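PDB 3MEZ: mannose-specific lectin 3 chain 1 from Crocus vernus, which probably binds mannose, as one bulb-type lectin domain of a heterotetramer that pairs two chains of this kind with two of a second kind. Local coordinates for residues L5-V10 against G85-T90. Residues are numbered along the deposited sequence; the frame is centred on the assembly and turned at random.
Unlike the reference sequence in segment 85-90: T90 (reference Val).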
loop_
_atom_site.group_PDB
_atom_site.type_symbol
_atom_site.label_atom_id
_atom_site.label_comp_id
_atom_site.label_asym_id
_atom_site.label_seq_id
_atom_site.Cartn_x
_atom_site.Cartn_y
_atom_site.Cartn_z
ATOM N N LEU A 5 13.476 6.352 17.691
ATOM C CA LEU A 5 14.132 6.532 18.993
ATOM C C LEU A 5 13.452 5.638 20.016
ATOM O O LEU A 5 12.323 5.831 20.308
ATOM C CB LEU A 5 14.055 7.975 19.464
ATOM C CG LEU A 5 15.084 8.697 20.354
ATOM C CD1 LEU A 5 14.468 9.452 21.428
ATOM C CD2 LEU A 5 16.193 7.840 20.837
ATOM N N LEU A 6 14.181 4.664 20.527
ATOM C CA LEU A 6 13.705 3.760 21.538
ATOM C C LEU A 6 14.015 4.172 22.996
ATOM O O LEU A 6 14.967 4.869 23.266
ATOM C CB LEU A 6 14.256 2.377 21.298
ATOM C CG LEU A 6 14.064 1.726 19.943
ATOM C CD1 LEU A 6 14.759 0.427 19.886
ATOM C CD2 LEU A 6 12.632 1.580 19.706
ATOM N N THR A 7 13.223 3.624 23.907
ATOM C CA THR A 7 13.402 3.914 25.301
ATOM C C THR A 7 14.825 3.562 25.706
ATOM O O THR A 7 15.317 2.544 25.414
ATOM C CB THR A 7 12.400 3.104 26.188
ATOM O OG1 THR A 7 11.078 3.576 26.014
ATOM C CG2 THR A 7 12.787 3.116 27.665
ATOM N N GLY A 8 15.450 4.480 26.382
ATOM C CA GLY A 8 16.770 4.286 26.892
ATOM C C GLY A 8 17.845 4.707 25.928
ATOM O O GLY A 8 18.969 4.814 26.306
ATOM N N ASP A 9 17.500 4.952 24.679
ATOM C CA ASP A 9 18.401 5.612 23.749
ATOM C C ASP A 9 18.460 7.154 23.883
ATOM O O ASP A 9 17.625 7.743 24.477
ATOM C CB ASP A 9 18.169 5.145 22.319
ATOM C CG ASP A 9 18.462 3.672 22.159
ATOM O OD1 ASP A 9 18.199 3.074 21.148
ATOM O OD2 ASP A 9 18.963 3.078 23.086
ATOM N N VAL A 10 19.451 7.783 23.296
ATOM C CA VAL A 10 19.571 9.215 23.405
ATOM C C VAL A 10 19.793 9.956 22.078
ATOM O O VAL A 10 20.446 9.466 21.241
ATOM C CB VAL A 10 20.714 9.553 24.408
ATOM C CG1 VAL A 10 20.930 10.985 24.526
ATOM C CG2 VAL A 10 20.404 8.977 25.765
ATOM N N GLY A 85 7.416 0.511 30.772
ATOM C CA GLY A 85 7.782 -0.422 29.750
ATOM C C GLY A 85 8.664 0.191 28.685
ATOM O O GLY A 85 9.190 1.240 28.882
ATOM N N ASN A 86 8.819 -0.514 27.587
ATOM C CA ASN A 86 9.598 -0.031 26.469
ATOM C C ASN A 86 8.695 0.643 25.455
ATOM O O ASN A 86 7.710 0.094 25.055
ATOM C CB ASN A 86 10.350 -1.150 25.804
ATOM C CG ASN A 86 11.521 -1.646 26.595
ATOM O OD1 ASN A 86 12.007 -1.023 27.486
ATOM N ND2 ASN A 86 11.973 -2.784 26.230
ATOM N N TYR A 87 9.102 1.821 25.042
ATOM C CA TYR A 87 8.359 2.674 24.132
ATOM C C TYR A 87 9.191 3.006 22.865
ATOM O O TYR A 87 10.363 2.824 22.860
ATOM C CB TYR A 87 7.899 3.919 24.855
ATOM C CG TYR A 87 6.791 3.681 25.857
ATOM C CD1 TYR A 87 7.053 3.158 27.090
ATOM C CD2 TYR A 87 5.502 3.951 25.554
ATOM C CE1 TYR A 87 6.074 2.934 27.984
ATOM C CE2 TYR A 87 4.517 3.724 26.440
ATOM C CZ TYR A 87 4.794 3.199 27.664
ATOM O OH TYR A 87 3.784 2.971 28.540
ATOM N N ALA A 88 8.540 3.449 21.809
ATOM C CA ALA A 88 9.216 3.871 20.598
ATOM C C ALA A 88 8.678 5.185 20.054
ATOM O O ALA A 88 7.505 5.340 19.976
ATOM C CB ALA A 88 9.115 2.835 19.582
ATOM N N ALA A 89 9.552 6.103 19.685
ATOM C CA ALA A 89 9.197 7.309 18.976
ATOM C C ALA A 89 9.565 7.148 17.511
ATOM O O ALA A 89 10.651 6.828 17.191
ATOM C CB ALA A 89 9.855 8.503 19.547
ATOM N N THR A 90 8.597 7.363 16.657
ATOM C CA THR A 90 8.777 7.243 15.235
ATOM C C THR A 90 8.467 8.563 14.560
ATOM O O THR A 90 7.414 9.085 14.747
ATOM C CB THR A 90 7.847 6.169 14.611
ATOM O OG1 THR A 90 7.979 4.924 15.279
ATOM C CG2 THR A 90 8.126 5.965 13.106
#
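With chi1 at -70°, T7 turns OG1 opposite its carbonyl carbon and points it at the backbone of Y87, where it accepts the amide N-H: Y87 N to T7 OG1 is 2.8 Å. The same hydroxyl oxygen lies at the edge of the Y87 ring, near its plane, 3.4 Å from Y87 CB. T7 answers with its own backbone, T7 N to Y87 O at 3.1 Å, a bond of similar bend (146° at the hydrogen). One residue thus grips both polar backbone atoms of Y87, extending the pairing past the end of strand 4-6. L5 and A89 form an antiparallel hydrogen-bonded pair: A89 N to L5 O is 2.9 Å and nearly straight at 175°, and L5 N returns a bond to A89 O. L6 and A88 follow as the non-hydrogen-bonded pair, L6 CD2 lying 3.7 Å from A88 CB. T7 is also second in a type II turn, L6 to D9, closed by D9 N to L6 O. The contact pairs outer strand 4-6 with central strand 88-91 in a three-stranded antiparallel sheet, one of three in the beta-prism fold of bulb-type lectins. T7 OG1 also bonds N57 O, tying this edge to strand 53-56, whose L54 and L56 pack on L5 and T7. The L6 and A88 face meets Q96 and I94 of the neighbouring chain 2 subunit, while strand 97-106 flanks strand 88-91 on its other edge.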